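Local coordinates for protein phospho-2-dehydro-3-deoxyheptonate aldolase (PDB 3TQK) that probably condenses phosphoenolpyruvate with D-erythrose 4-phosphate to give DAHP, the first step of chorismate biosynthesis, and carries a manganese ion in its barrel, at residues D143-Q148 with L207-S212; V12-E17 with N115-L120; L122-L127 with A151-W156; S199-H204 with G222-H227. All coordinates share one frame; numbering follows the deposited sequence.

Contact 1: residues D143-Q148 with L207-S212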
loop_
_atom_site.group_PDB
_atom_site.type_symbol
_atom_site.label_atom_id
_atom_site.label_comp_id
_atom_site.label_asym_id
_atom_site.label_seq_id
_atom_site.Cartn_x
_atom_site.Cartn_y
_atom_site.Cartn_z
ATOM N N ASP A 143 -3.179 -7.481 3.717
ATOM C CA ASP A 143 -3.466 -7.687 2.288
ATOM C C ASP A 143 -4.872 -8.263 2.087
ATOM O O ASP A 143 -5.626 -8.370 3.056
ATOM C CB ASP A 143 -2.395 -8.586 1.687
ATOM C CG ASP A 143 -2.515 -10.037 2.131
ATOM O OD1 ASP A 143 -3.342 -10.347 2.986
ATOM O OD2 ASP A 143 -1.786 -10.894 1.599
ATOM N N VAL A 144 -5.244 -8.625 0.853
ATOM C CA VAL A 144 -6.611 -9.102 0.580
ATOM C C VAL A 144 -6.763 -10.621 0.663
ATOM O O VAL A 144 -7.827 -11.159 0.334
ATOM C CB VAL A 144 -7.134 -8.606 -0.805
ATOM C CG1 VAL A 144 -7.138 -7.076 -0.861
ATOM C CG2 VAL A 144 -6.338 -9.198 -1.971
ATOM N N ILE A 145 -5.716 -11.314 1.113
ATOM C CA ILE A 145 -5.709 -12.777 1.129
ATOM C C ILE A 145 -5.728 -13.311 2.569
ATOM O O ILE A 145 -6.592 -14.114 2.917
ATOM C CB ILE A 145 -4.507 -13.332 0.309
ATOM C CG1 ILE A 145 -4.704 -12.996 -1.179
ATOM C CG2 ILE A 145 -4.371 -14.826 0.472
ATOM C CD1 ILE A 145 -3.489 -13.299 -2.095
ATOM N N THR A 146 -4.806 -12.842 3.411
ATOM C CA THR A 146 -4.664 -13.377 4.768
ATOM C C THR A 146 -5.888 -13.173 5.661
ATOM O O THR A 146 -6.213 -14.052 6.451
ATOM C CB THR A 146 -3.390 -12.844 5.493
ATOM O OG1 THR A 146 -3.424 -11.411 5.565
ATOM C CG2 THR A 146 -2.113 -13.276 4.750
ATOM N N PRO A 147 -6.594 -12.038 5.537
ATOM C CA PRO A 147 -7.703 -11.825 6.469
ATOM C C PRO A 147 -8.804 -12.871 6.480
ATOM O O PRO A 147 -9.421 -13.086 7.518
ATOM C CB PRO A 147 -8.278 -10.485 6.015
ATOM C CG PRO A 147 -7.136 -9.792 5.388
ATOM C CD PRO A 147 -6.402 -10.862 4.666
ATOM N N GLN A 148 -9.061 -13.518 5.347
ATOM C CA GLN A 148 -10.084 -14.560 5.275
ATOM C C GLN A 148 -9.778 -15.730 6.200
ATOM O O GLN A 148 -10.685 -16.462 6.592
ATOM C CB GLN A 148 -10.230 -15.069 3.838
ATOM C CG GLN A 148 -10.849 -14.047 2.880
ATOM C CD GLN A 148 -12.361 -13.831 3.096
ATOM O OE1 GLN A 148 -12.948 -14.263 4.107
ATOM N NE2 GLN A 148 -12.995 -13.162 2.137
ATOM N N LEU A 207 -11.520 -5.617 -5.623
ATOM C CA LEU A 207 -11.120 -6.982 -5.840
ATOM C C LEU A 207 -10.480 -7.569 -4.584
ATOM O O LEU A 207 -9.580 -6.956 -3.982
ATOM C CB LEU A 207 -10.173 -7.042 -7.019
ATOM C CG LEU A 207 -10.781 -6.509 -8.319
ATOM C CD1 LEU A 207 -9.703 -6.379 -9.395
ATOM C CD2 LEU A 207 -11.937 -7.387 -8.788
ATOM N N SER A 208 -10.969 -8.739 -4.176
ATOM C CA SER A 208 -10.480 -9.420 -2.984
ATOM C C SER A 208 -10.579 -10.908 -3.230
ATOM O O SER A 208 -10.673 -11.333 -4.380
ATOM C CB SER A 208 -11.289 -9.025 -1.748
ATOM O OG SER A 208 -10.632 -9.437 -0.546
ATOM N N THR A 209 -10.540 -11.698 -2.161
ATOM C CA THR A 209 -10.562 -13.147 -2.284
ATOM C C THR A 209 -11.585 -13.761 -1.328
ATOM O O THR A 209 -11.885 -13.188 -0.276
ATOM C CB THR A 209 -9.143 -13.785 -2.060
ATOM O OG1 THR A 209 -8.688 -13.537 -0.720
ATOM C CG2 THR A 209 -8.121 -13.214 -3.064
ATOM N N THR A 210 -12.119 -14.915 -1.721
ATOM C CA THR A 210 -13.135 -15.628 -0.962
ATOM C C THR A 210 -12.512 -16.664 -0.027
ATOM O O THR A 210 -11.325 -16.967 -0.099
ATOM C CB THR A 210 -14.066 -16.402 -1.903
ATOM O OG1 THR A 210 -13.309 -17.438 -2.537
ATOM C CG2 THR A 210 -14.699 -15.489 -2.965
ATOM N N LYS A 211 -13.331 -17.251 0.831
ATOM C CA LYS A 211 -12.843 -18.307 1.720
ATOM C C LYS A 211 -12.506 -19.566 0.927
ATOM O O LYS A 211 -11.693 -20.371 1.365
ATOM C CB LYS A 211 -13.852 -18.595 2.839
ATOM C CG LYS A 211 -13.854 -17.501 3.913
ATOM C CD LYS A 211 -15.005 -17.651 4.890
ATOM C CE LYS A 211 -15.037 -16.515 5.909
ATOM N NZ LYS A 211 -15.292 -15.162 5.339
ATOM N N SER A 212 -13.121 -19.730 -0.243
ATOM C CA SER A 212 -12.788 -20.856 -1.119
ATOM C C SER A 212 -11.458 -20.677 -1.867
ATOM O O SER A 212 -11.080 -21.540 -2.630
ATOM C CB SER A 212 -13.907 -21.096 -2.144
ATOM O OG SER A 212 -13.976 -20.016 -3.064
HETATM O O HOH W 1 -8.091 -15.478 1.088
#
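The loop that leaves barrel strand 137-140 meets the end of a two-stranded antiparallel hairpin, 205-209 with 215-220, and Val144 and Thr209 lie at the centre of this joint. Thr209 has its OG1 between the backbone N and the carbonyl carbon (chi1 64°), which turns the hydroxyl onto the loop: OG1 donates to Val144 O over 2.7 Å, from a position tilted slightly from the carbonyl plane. The same OG1 accepts from a water, 2.7 Å away, that also donates to Ile145 O, so the hydroxyl is used in both directions. Beside it the methyl of Thr209, CG2, rests 3.9 Å from Ile145 CG1, and Val144 CB lies 3.6 Å from Ser208 OG.

Gln148 supplies the second grip with its amide. Its chain bends at chi2 (-73°), and NE2 donates to Thr209 O at 2.7 Å, lying in the plane of that carbonyl. The other end of the amide, OE1, accepts from Lys211 NZ at 2.8 Å, again in plane, while the lysine chain runs across the glutamine at about a right angle. Both ends of the amide are thereby engaged, which should fix its rotation.

The loop has its own brace. Asp143 OD1 accepts from Ile145 N and from both N and OG1 of Thr146, forming an Asx turn and the wider Asx motif. Across the subunit boundary, Thr209 packs on Thr215 of the second subunit. The joint thus ties the loop after barrel strand 137-140 of the TIM barrel to an inserted beta hairpin at the dimer interface.

Contact 2: residues V12-E17 with N115-L120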
loop_
_atom_site.group_PDB
_atom_site.type_symbol
_atom_site.label_atom_id
_atom_site.label_comp_id
_atom_site.label_asym_id
_atom_site.label_seq_id
_atom_site.Cartn_x
_atom_site.Cartn_y
_atom_site.Cartn_z
ATOM N N VAL A 12 1.278 -24.112 -4.027
ATOM C CA VAL A 12 -0.109 -24.263 -3.589
ATOM C C VAL A 12 -0.338 -23.526 -2.280
ATOM O O VAL A 12 0.522 -23.507 -1.405
ATOM C CB VAL A 12 -0.474 -25.744 -3.405
ATOM C CG1 VAL A 12 -1.857 -25.893 -2.824
ATOM C CG2 VAL A 12 -0.394 -26.462 -4.732
ATOM N N LEU A 13 -1.500 -22.894 -2.179
ATOM C CA LEU A 13 -1.997 -22.285 -0.948
ATOM C C LEU A 13 -3.321 -22.968 -0.577
ATOM O O LEU A 13 -4.197 -23.107 -1.425
ATOM C CB LEU A 13 -2.230 -20.794 -1.157
ATOM C CG LEU A 13 -2.621 -19.995 0.088
ATOM C CD1 LEU A 13 -1.508 -19.999 1.123
ATOM C CD2 LEU A 13 -2.993 -18.556 -0.290
ATOM N N ILE A 14 -3.460 -23.395 0.680
ATOM C CA ILE A 14 -4.695 -24.014 1.147
ATOM C C ILE A 14 -5.701 -22.906 1.482
ATOM O O ILE A 14 -5.376 -22.003 2.259
ATOM C CB ILE A 14 -4.476 -24.894 2.407
ATOM C CG1 ILE A 14 -3.339 -25.901 2.204
ATOM C CG2 ILE A 14 -5.742 -25.669 2.734
ATOM C CD1 ILE A 14 -3.518 -26.824 1.010
ATOM N N PRO A 15 -6.920 -22.967 0.896
ATOM C CA PRO A 15 -7.908 -21.908 1.122
ATOM C C PRO A 15 -8.414 -21.861 2.546
ATOM O O PRO A 15 -8.376 -22.871 3.246
ATOM C CB PRO A 15 -9.039 -22.241 0.154
ATOM C CG PRO A 15 -8.820 -23.617 -0.294
ATOM C CD PRO A 15 -7.382 -23.954 -0.091
ATOM N N ALA A 16 -8.876 -20.688 2.960
ATOM C CA ALA A 16 -9.313 -20.444 4.336
ATOM C C ALA A 16 -10.400 -21.408 4.745
ATOM O O ALA A 16 -10.451 -21.831 5.901
ATOM C CB ALA A 16 -9.790 -18.995 4.502
ATOM N N GLU A 17 -11.273 -21.745 3.800
ATOM C CA GLU A 17 -12.316 -22.764 3.997
ATOM C C GLU A 17 -11.821 -23.957 4.791
ATOM O O GLU A 17 -12.492 -24.462 5.698
ATOM C CB GLU A 17 -12.712 -23.361 2.645
ATOM C CG GLU A 17 -13.973 -22.861 2.045
ATOM C CD GLU A 17 -14.300 -23.598 0.762
ATOM O OE1 GLU A 17 -13.416 -24.312 0.217
ATOM O OE2 GLU A 17 -15.447 -23.455 0.298
ATOM N N ASN A 115 7.112 -21.437 4.866
ATOM C CA ASN A 115 5.972 -22.339 4.914
ATOM C C ASN A 115 4.745 -21.539 5.293
ATOM O O ASN A 115 4.281 -21.574 6.438
ATOM C CB ASN A 115 6.229 -23.460 5.917
ATOM C CG ASN A 115 5.361 -24.690 5.668
ATOM O OD1 ASN A 115 4.286 -24.605 5.067
ATOM N ND2 ASN A 115 5.840 -25.847 6.133
ATOM N N ILE A 116 4.228 -20.813 4.307
ATOM C CA ILE A 116 3.151 -19.885 4.552
ATOM C C ILE A 116 1.892 -20.623 4.967
ATOM O O ILE A 116 1.173 -20.154 5.824
ATOM C CB ILE A 116 2.894 -18.940 3.350
ATOM C CG1 ILE A 116 4.153 -18.115 3.057
ATOM C CG2 ILE A 116 1.719 -18.001 3.643
ATOM C CD1 ILE A 116 4.132 -17.354 1.740
ATOM N N ASN A 117 1.632 -21.797 4.394
ATOM C CA ASN A 117 0.436 -22.562 4.795
ATOM C C ASN A 117 0.489 -22.896 6.287
ATOM O O ASN A 117 -0.490 -22.715 7.002
ATOM C CB ASN A 117 0.287 -23.820 3.951
ATOM C CG ASN A 117 -0.117 -23.517 2.529
ATOM O OD1 ASN A 117 -1.240 -23.098 2.278
ATOM N ND2 ASN A 117 0.796 -23.741 1.583
ATOM N N LYS A 118 1.657 -23.348 6.748
ATOM C CA LYS A 118 1.865 -23.645 8.164
ATOM C C LYS A 118 1.658 -22.391 9.016
ATOM O O LYS A 118 0.978 -22.420 10.043
ATOM C CB LYS A 118 3.266 -24.210 8.393
ATOM C CG LYS A 118 3.515 -24.693 9.811
ATOM C CD LYS A 118 4.802 -25.501 9.887
ATOM C CE LYS A 118 5.328 -25.561 11.298
ATOM N NZ LYS A 118 6.542 -26.409 11.405
ATOM N N GLY A 119 2.234 -21.286 8.558
ATOM C CA GLY A 119 2.089 -20.002 9.209
ATOM C C GLY A 119 0.641 -19.635 9.406
ATOM O O GLY A 119 0.231 -19.284 10.516
ATOM N N LEU A 120 -0.133 -19.712 8.329
ATOM C CA LEU A 120 -1.528 -19.314 8.384
ATOM C C LEU A 120 -2.283 -20.224 9.325
ATOM O O LEU A 120 -3.116 -19.762 10.085
ATOM C CB LEU A 120 -2.184 -19.328 6.995
ATOM C CG LEU A 120 -1.820 -18.149 6.102
ATOM C CD1 LEU A 120 -2.158 -18.431 4.620
ATOM C CD2 LEU A 120 -2.520 -16.902 6.611
#
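Asn117, in the first turn of helix 116-132, bridges the extended backbone of Val12 and Ile14 with both ends of its amide; the helix belongs to the outer layer of the TIM barrel, and the residues it holds link strand 7-11 to helix 16-22 in the N-terminal part of the chain.

The polar part consists of two hydrogen bonds. ND2 donates to Val12 O over 3.0 Å with an N-H...O angle of 166°, and the acceptor lies in the amide plane of Asn117. OD1 receives the backbone N-H of Ile14 at 2.8 Å, almost straight at 173°, although this donor is tilted from the plane of the side-chain carbonyl. With one bond at each end, the two contacts give the amide a definite rotation and satisfy two backbone groups, the carbonyl of Val12 and the N-H of Ile14. Asn117 CG stands anti to its own carbonyl carbon (chi1 -71°), which carries the amide outward to the chain opposite.

The apolar part lies beside OD1. Ile14 lies across the amide at about a right angle, with CG1 3.5 Å from OD1. Leu13 CD1 touches the same oxygen, and the leucine side chain also crosses that of Leu120, one helical turn further on. Tyr149 of the same chain packs against both leucines, while Leu13 touches Thr215 and Asn117 touches Ile217 of the second subunit.

The helix start is itself capped: Asn115 OD1 accepts weakly from Lys118 N. In the leucine pair, Leu13 CD1 and Leu120 CD1 approach to 3.9 Å.

Contact 3: residues L122-L127 with A151-W156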
loop_
_atom_site.group_PDB
_atom_site.type_symbol
_atom_site.label_atom_id
_atom_site.label_comp_id
_atom_site.label_asym_id
_atom_site.label_seq_id
_atom_site.Cartn_x
_atom_site.Cartn_y
_atom_site.Cartn_z
ATOM N N LEU A 122 -1.083 -22.053 11.948
ATOM C CA LEU A 122 -0.736 -21.787 13.348
ATOM C C LEU A 122 -1.229 -20.403 13.829
ATOM O O LEU A 122 -1.550 -20.228 15.007
ATOM C CB LEU A 122 0.768 -21.952 13.551
ATOM C CG LEU A 122 1.311 -23.368 13.276
ATOM C CD1 LEU A 122 2.796 -23.461 13.633
ATOM C CD2 LEU A 122 0.531 -24.446 14.035
ATOM N N ALA A 123 -1.310 -19.438 12.917
ATOM C CA ALA A 123 -1.792 -18.100 13.254
ATOM C C ALA A 123 -3.254 -18.184 13.653
ATOM O O ALA A 123 -3.656 -17.671 14.706
ATOM C CB ALA A 123 -1.602 -17.126 12.079
ATOM N N ARG A 124 -4.050 -18.848 12.823
ATOM C CA ARG A 124 -5.455 -19.017 13.127
ATOM C C ARG A 124 -5.609 -19.805 14.419
ATOM O O ARG A 124 -6.425 -19.434 15.261
ATOM C CB ARG A 124 -6.195 -19.732 12.007
ATOM C CG ARG A 124 -7.700 -19.785 12.248
ATOM C CD ARG A 124 -8.439 -20.620 11.229
ATOM N NE ARG A 124 -9.787 -20.879 11.712
ATOM C CZ ARG A 124 -10.765 -19.985 11.700
ATOM N NH1 ARG A 124 -10.574 -18.770 11.190
ATOM N NH2 ARG A 124 -11.944 -20.308 12.199
ATOM N N ASN A 125 -4.842 -20.885 14.569
ATOM C CA ASN A 125 -4.960 -21.729 15.760
ATOM C C ASN A 125 -4.592 -20.963 17.027
ATOM O O ASN A 125 -5.199 -21.168 18.076
ATOM C CB ASN A 125 -4.138 -23.034 15.644
ATOM C CG ASN A 125 -4.812 -24.223 16.349
ATOM O OD1 ASN A 125 -5.500 -24.050 17.344
ATOM N ND2 ASN A 125 -4.620 -25.426 15.819
ATOM N N LEU A 126 -3.618 -20.067 16.928
ATOM C CA LEU A 126 -3.272 -19.210 18.063
ATOM C C LEU A 126 -4.443 -18.284 18.433
ATOM O O LEU A 126 -4.835 -18.175 19.600
ATOM C CB LEU A 126 -2.024 -18.377 17.749
ATOM C CG LEU A 126 -1.557 -17.415 18.841
ATOM C CD1 LEU A 126 -1.355 -18.133 20.183
ATOM C CD2 LEU A 126 -0.288 -16.725 18.388
ATOM N N LEU A 127 -5.002 -17.632 17.424
ATOM C CA LEU A 127 -6.135 -16.740 17.634
ATOM C C LEU A 127 -7.343 -17.486 18.169
ATOM O O LEU A 127 -8.057 -16.974 19.036
ATOM C CB LEU A 127 -6.488 -16.021 16.344
ATOM C CG LEU A 127 -5.498 -14.947 15.929
ATOM C CD1 LEU A 127 -5.767 -14.597 14.479
ATOM C CD2 LEU A 127 -5.583 -13.700 16.838
ATOM N N ALA A 151 -10.231 -13.246 10.196
ATOM C CA ALA A 151 -10.821 -11.918 10.491
ATOM C C ALA A 151 -11.992 -11.963 11.485
ATOM O O ALA A 151 -12.267 -10.966 12.155
ATOM C CB ALA A 151 -11.263 -11.223 9.197
ATOM N N GLU A 152 -12.672 -13.108 11.566
ATOM C CA GLU A 152 -13.787 -13.310 12.495
ATOM C C GLU A 152 -13.320 -13.627 13.927
ATOM O O GLU A 152 -14.146 -13.763 14.826
ATOM C CB GLU A 152 -14.754 -14.405 11.968
ATOM C CG GLU A 152 -14.459 -15.885 12.392
ATOM C CD GLU A 152 -13.358 -16.585 11.575
ATOM O OE1 GLU A 152 -12.427 -15.916 11.077
ATOM O OE2 GLU A 152 -13.423 -17.826 11.439
ATOM N N LEU A 153 -12.012 -13.753 14.132
ATOM C CA LEU A 153 -11.425 -13.913 15.471
ATOM C C LEU A 153 -10.807 -12.597 15.978
ATOM O O LEU A 153 -10.309 -12.524 17.099
ATOM C CB LEU A 153 -10.352 -14.995 15.426
ATOM C CG LEU A 153 -10.858 -16.416 15.182
ATOM C CD1 LEU A 153 -9.724 -17.317 14.710
ATOM C CD2 LEU A 153 -11.524 -16.975 16.434
ATOM N N ILE A 154 -10.870 -11.556 15.146
ATOM C CA ILE A 154 -10.257 -10.259 15.442
ATOM C C ILE A 154 -11.325 -9.256 15.897
ATOM O O ILE A 154 -12.348 -9.051 15.213
ATOM C CB ILE A 154 -9.530 -9.712 14.212
ATOM C CG1 ILE A 154 -8.358 -10.630 13.857
ATOM C CG2 ILE A 154 -9.047 -8.265 14.425
ATOM C CD1 ILE A 154 -7.395 -10.867 14.992
ATOM N N THR A 155 -11.065 -8.660 17.064
ATOM C CA THR A 155 -11.905 -7.627 17.663
ATOM C C THR A 155 -11.569 -6.238 17.122
ATOM O O THR A 155 -12.456 -5.433 16.863
ATOM C CB THR A 155 -11.699 -7.604 19.167
ATOM O OG1 THR A 155 -12.269 -8.791 19.737
ATOM C CG2 THR A 155 -12.338 -6.334 19.797
ATOM N N TRP A 156 -10.278 -5.977 16.973
ATOM C CA TRP A 156 -9.773 -4.683 16.563
ATOM C C TRP A 156 -8.574 -4.913 15.670
ATOM O O TRP A 156 -7.718 -5.725 15.991
ATOM C CB TRP A 156 -9.315 -3.891 17.780
ATOM C CG TRP A 156 -8.704 -2.576 17.471
ATOM C CD1 TRP A 156 -9.344 -1.377 17.419
ATOM C CD2 TRP A 156 -7.332 -2.308 17.205
ATOM N NE1 TRP A 156 -8.459 -0.386 17.121
ATOM C CE2 TRP A 156 -7.213 -0.931 16.993
ATOM C CE3 TRP A 156 -6.187 -3.105 17.111
ATOM C CZ2 TRP A 156 -6.003 -0.328 16.695
ATOM C CZ3 TRP A 156 -4.987 -2.504 16.822
ATOM C CH2 TRP A 156 -4.903 -1.129 16.612
#
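The backbones come nearest at Leu127 and Leu153, whose CA atoms are 6.4 Å apart, where helix 116-132 passes the loop leading into barrel strand 156-159. The contact packs an outer helix of the TIM barrel against the loop between strands 137-140 and 156-159.

The apolar half is a small cluster. Leu127 offers CB to Leu153 CD1 at 3.8 Å, and its CD2 meets Ile154 CD1 at the same separation. Leu153 CD1 also sits over one face of the Arg124 guanidinium, near NH1 (3.9 Å) rather than over its centre.

The polar half is a salt bridge at the edge of that guanidinium. Arg124 leaves the helix with CG anti to the backbone N (chi1 -174°), an extended run to NE that carries the guanidinium past Leu153 to Glu152. NH1 and NH2 both bind OE2, approaching from the same face of the carboxylate, whose plane is turned 30° from the guanidinium. Outside the pair, NE donates to Ile23 O and NH1 to Tyr149 O, so the arginine ties its helix to the 149-152 loop and to Ile23. Arg124 NH1 and NH2 each stand 3.0 Å from Glu152 OE2, and OE1 accepts only weakly, from NH1 at 3.4 Å.

Contact 4: residues S199-H204 with G222-H227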
loop_
_atom_site.group_PDB
_atom_site.type_symbol
_atom_site.label_atom_id
_atom_site.label_comp_id
_atom_site.label_asym_id
_atom_site.label_seq_id
_atom_site.Cartn_x
_atom_site.Cartn_y
_atom_site.Cartn_z
ATOM N N SER A 199 -12.343 7.671 4.088
ATOM C CA SER A 199 -12.565 6.799 2.944
ATOM C C SER A 199 -13.162 5.464 3.346
ATOM O O SER A 199 -14.026 4.940 2.655
ATOM C CB SER A 199 -11.265 6.575 2.177
ATOM O OG SER A 199 -11.460 5.700 1.086
ATOM N N ALA A 200 -12.704 4.923 4.467
ATOM C CA ALA A 200 -13.147 3.615 4.946
ATOM C C ALA A 200 -14.611 3.589 5.424
ATOM O O ALA A 200 -15.214 2.508 5.517
ATOM C CB ALA A 200 -12.207 3.109 6.055
ATOM N N THR A 201 -15.178 4.757 5.736
ATOM C CA THR A 201 -16.602 4.845 6.086
ATOM C C THR A 201 -17.526 4.611 4.879
ATOM O O THR A 201 -18.706 4.310 5.069
ATOM C CB THR A 201 -17.013 6.225 6.711
ATOM O OG1 THR A 201 -16.804 7.279 5.759
ATOM C CG2 THR A 201 -16.255 6.519 8.007
ATOM N N TYR A 202 -17.010 4.758 3.655
ATOM C CA TYR A 202 -17.831 4.625 2.457
ATOM C C TYR A 202 -17.957 3.203 1.959
ATOM O O TYR A 202 -17.110 2.366 2.253
ATOM C CB TYR A 202 -17.268 5.478 1.330
ATOM C CG TYR A 202 -17.467 6.964 1.556
ATOM C CD1 TYR A 202 -18.643 7.596 1.173
ATOM C CD2 TYR A 202 -16.477 7.725 2.149
ATOM C CE1 TYR A 202 -18.818 8.973 1.377
ATOM C CE2 TYR A 202 -16.631 9.068 2.357
ATOM C CZ TYR A 202 -17.797 9.692 1.977
ATOM O OH TYR A 202 -17.913 11.032 2.204
ATOM N N PRO A 203 -19.015 2.922 1.182
ATOM C CA PRO A 203 -19.075 1.644 0.502
ATOM C C PRO A 203 -18.100 1.652 -0.674
ATOM O O PRO A 203 -17.878 2.692 -1.305
ATOM C CB PRO A 203 -20.539 1.546 0.020
ATOM C CG PRO A 203 -21.244 2.778 0.547
ATOM C CD PRO A 203 -20.178 3.771 0.864
ATOM N N HIS A 204 -17.513 0.501 -0.950
ATOM C CA HIS A 204 -16.558 0.362 -2.032
ATOM C C HIS A 204 -16.844 -0.941 -2.782
ATOM O O HIS A 204 -17.336 -1.915 -2.195
ATOM C CB HIS A 204 -15.122 0.316 -1.466
ATOM C CG HIS A 204 -14.635 1.622 -0.921
ATOM N ND1 HIS A 204 -14.082 2.598 -1.718
ATOM C CD2 HIS A 204 -14.629 2.120 0.340
ATOM C CE1 HIS A 204 -13.750 3.639 -0.971
ATOM N NE2 HIS A 204 -14.056 3.369 0.286
ATOM N N GLY A 222 -18.974 -0.116 4.201
ATOM C CA GLY A 222 -18.255 0.927 4.922
ATOM C C GLY A 222 -18.078 0.530 6.372
ATOM O O GLY A 222 -18.841 -0.277 6.890
ATOM N N ASN A 223 -17.077 1.111 7.027
ATOM C CA ASN A 223 -16.756 0.788 8.411
ATOM C C ASN A 223 -16.834 2.046 9.242
ATOM O O ASN A 223 -16.022 2.953 9.071
ATOM C CB ASN A 223 -15.350 0.164 8.504
ATOM C CG ASN A 223 -15.110 -0.510 9.826
ATOM O OD1 ASN A 223 -15.637 -0.079 10.853
ATOM N ND2 ASN A 223 -14.333 -1.595 9.814
ATOM N N GLN A 224 -17.809 2.119 10.143
ATOM C CA GLN A 224 -18.014 3.357 10.894
ATOM C C GLN A 224 -17.219 3.359 12.201
ATOM O O GLN A 224 -17.330 4.304 12.972
ATOM C CB GLN A 224 -19.517 3.633 11.149
ATOM C CG GLN A 224 -20.443 3.515 9.913
ATOM C CD GLN A 224 -19.923 4.244 8.671
ATOM O OE1 GLN A 224 -19.990 3.722 7.551
ATOM N NE2 GLN A 224 -19.426 5.459 8.862
ATOM N N ASN A 225 -16.401 2.320 12.431
ATOM C CA ASN A 225 -15.573 2.223 13.634
ATOM C C ASN A 225 -14.075 2.383 13.344
ATOM O O ASN A 225 -13.227 1.703 13.933
ATOM C CB ASN A 225 -15.867 0.911 14.354
ATOM C CG ASN A 225 -17.303 0.819 14.802
ATOM O OD1 ASN A 225 -17.872 1.807 15.295
ATOM N ND2 ASN A 225 -17.909 -0.354 14.634
ATOM N N GLY A 226 -13.767 3.300 12.432
ATOM C CA GLY A 226 -12.401 3.621 12.076
ATOM C C GLY A 226 -11.914 4.814 12.868
ATOM O O GLY A 226 -12.684 5.727 13.190
ATOM N N HIS A 227 -10.625 4.823 13.168
ATOM C CA HIS A 227 -10.031 5.927 13.908
ATOM C C HIS A 227 -8.533 6.013 13.629
ATOM O O HIS A 227 -7.930 5.081 13.095
ATOM C CB HIS A 227 -10.240 5.695 15.387
ATOM C CG HIS A 227 -9.489 4.513 15.898
ATOM N ND1 HIS A 227 -8.171 4.589 16.293
ATOM C CD2 HIS A 227 -9.849 3.217 16.017
ATOM C CE1 HIS A 227 -7.759 3.389 16.653
ATOM N NE2 HIS A 227 -8.758 2.538 16.495
#
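With chi1 at 63° Thr201 places OG1 between its backbone N and carbonyl carbon and leaves CG2 anti to the latter, facing Asn223, with CG2 3.7 Å from Asn223 O. Gln224, bent at chi2 (-47°), folds its chain across the threonine at about a right angle. Thr201 OG1 turns instead to Lys198 O, within its own helix end.

The central bond is between backbones: Asn223 N donates to Ala200 O over 2.8 Å. Around it lie three CA-H...O contacts, of Gly222 CA with Ala200 O and, at 3.4 Å, with Thr201 O, and of Thr201 CA with Asn223 O. Gly222 has a positive phi (96°) and no side chain, which lets its CA come close to Thr201 O.

In the TIM barrel these segments are the end of helix 191-200 with the chain after it, and the connection into barrel strand 226-230; the hairpin 205-209 with 215-220 is inserted between them. Asn223 OD1 accepts from Asn225 N at 3.0 Å, an Asx turn just before that strand, while its ND2 binds Ala173 O and Ala178 O.

On the helix side, Ser199 O takes two donors from opposite faces of its carbonyl plane: Tyr202 N, and His204 NE2 at 2.8 Å, with the oxygen in the imidazole plane. His204 ND1 is hydrogen-bonded to Lys102 NZ of the second subunit, and Tyr202 packs on Ile99 of that subunit.

Overall arrangement
Contacts 1 and 3 are buried, while contacts 2 and 4 are partly open. Contacts 2 and 3 use successive parts of helix 116-132: near its start an amide holds extended backbone, and further along a salt bridge borders leucine packing. Contacts 1 and 2 touch directly, through a probable hydrogen bond from Glu17 N to Lys211 O, 2.8 Å, and both reach the second subunit, as does contact 4; contact 3 meets no other chain. Contacts 1 and 4 sit at the two ends of strand 205-209. Side-chain hydrogen bonds dominate contact 1, whereas contact 4 is joined by a single backbone hydrogen bond with CA-H...O contacts round it. Trp156 NE1 and His227 NE2, 3.0 Å apart, connect contacts 3 and 4 inside the barrel.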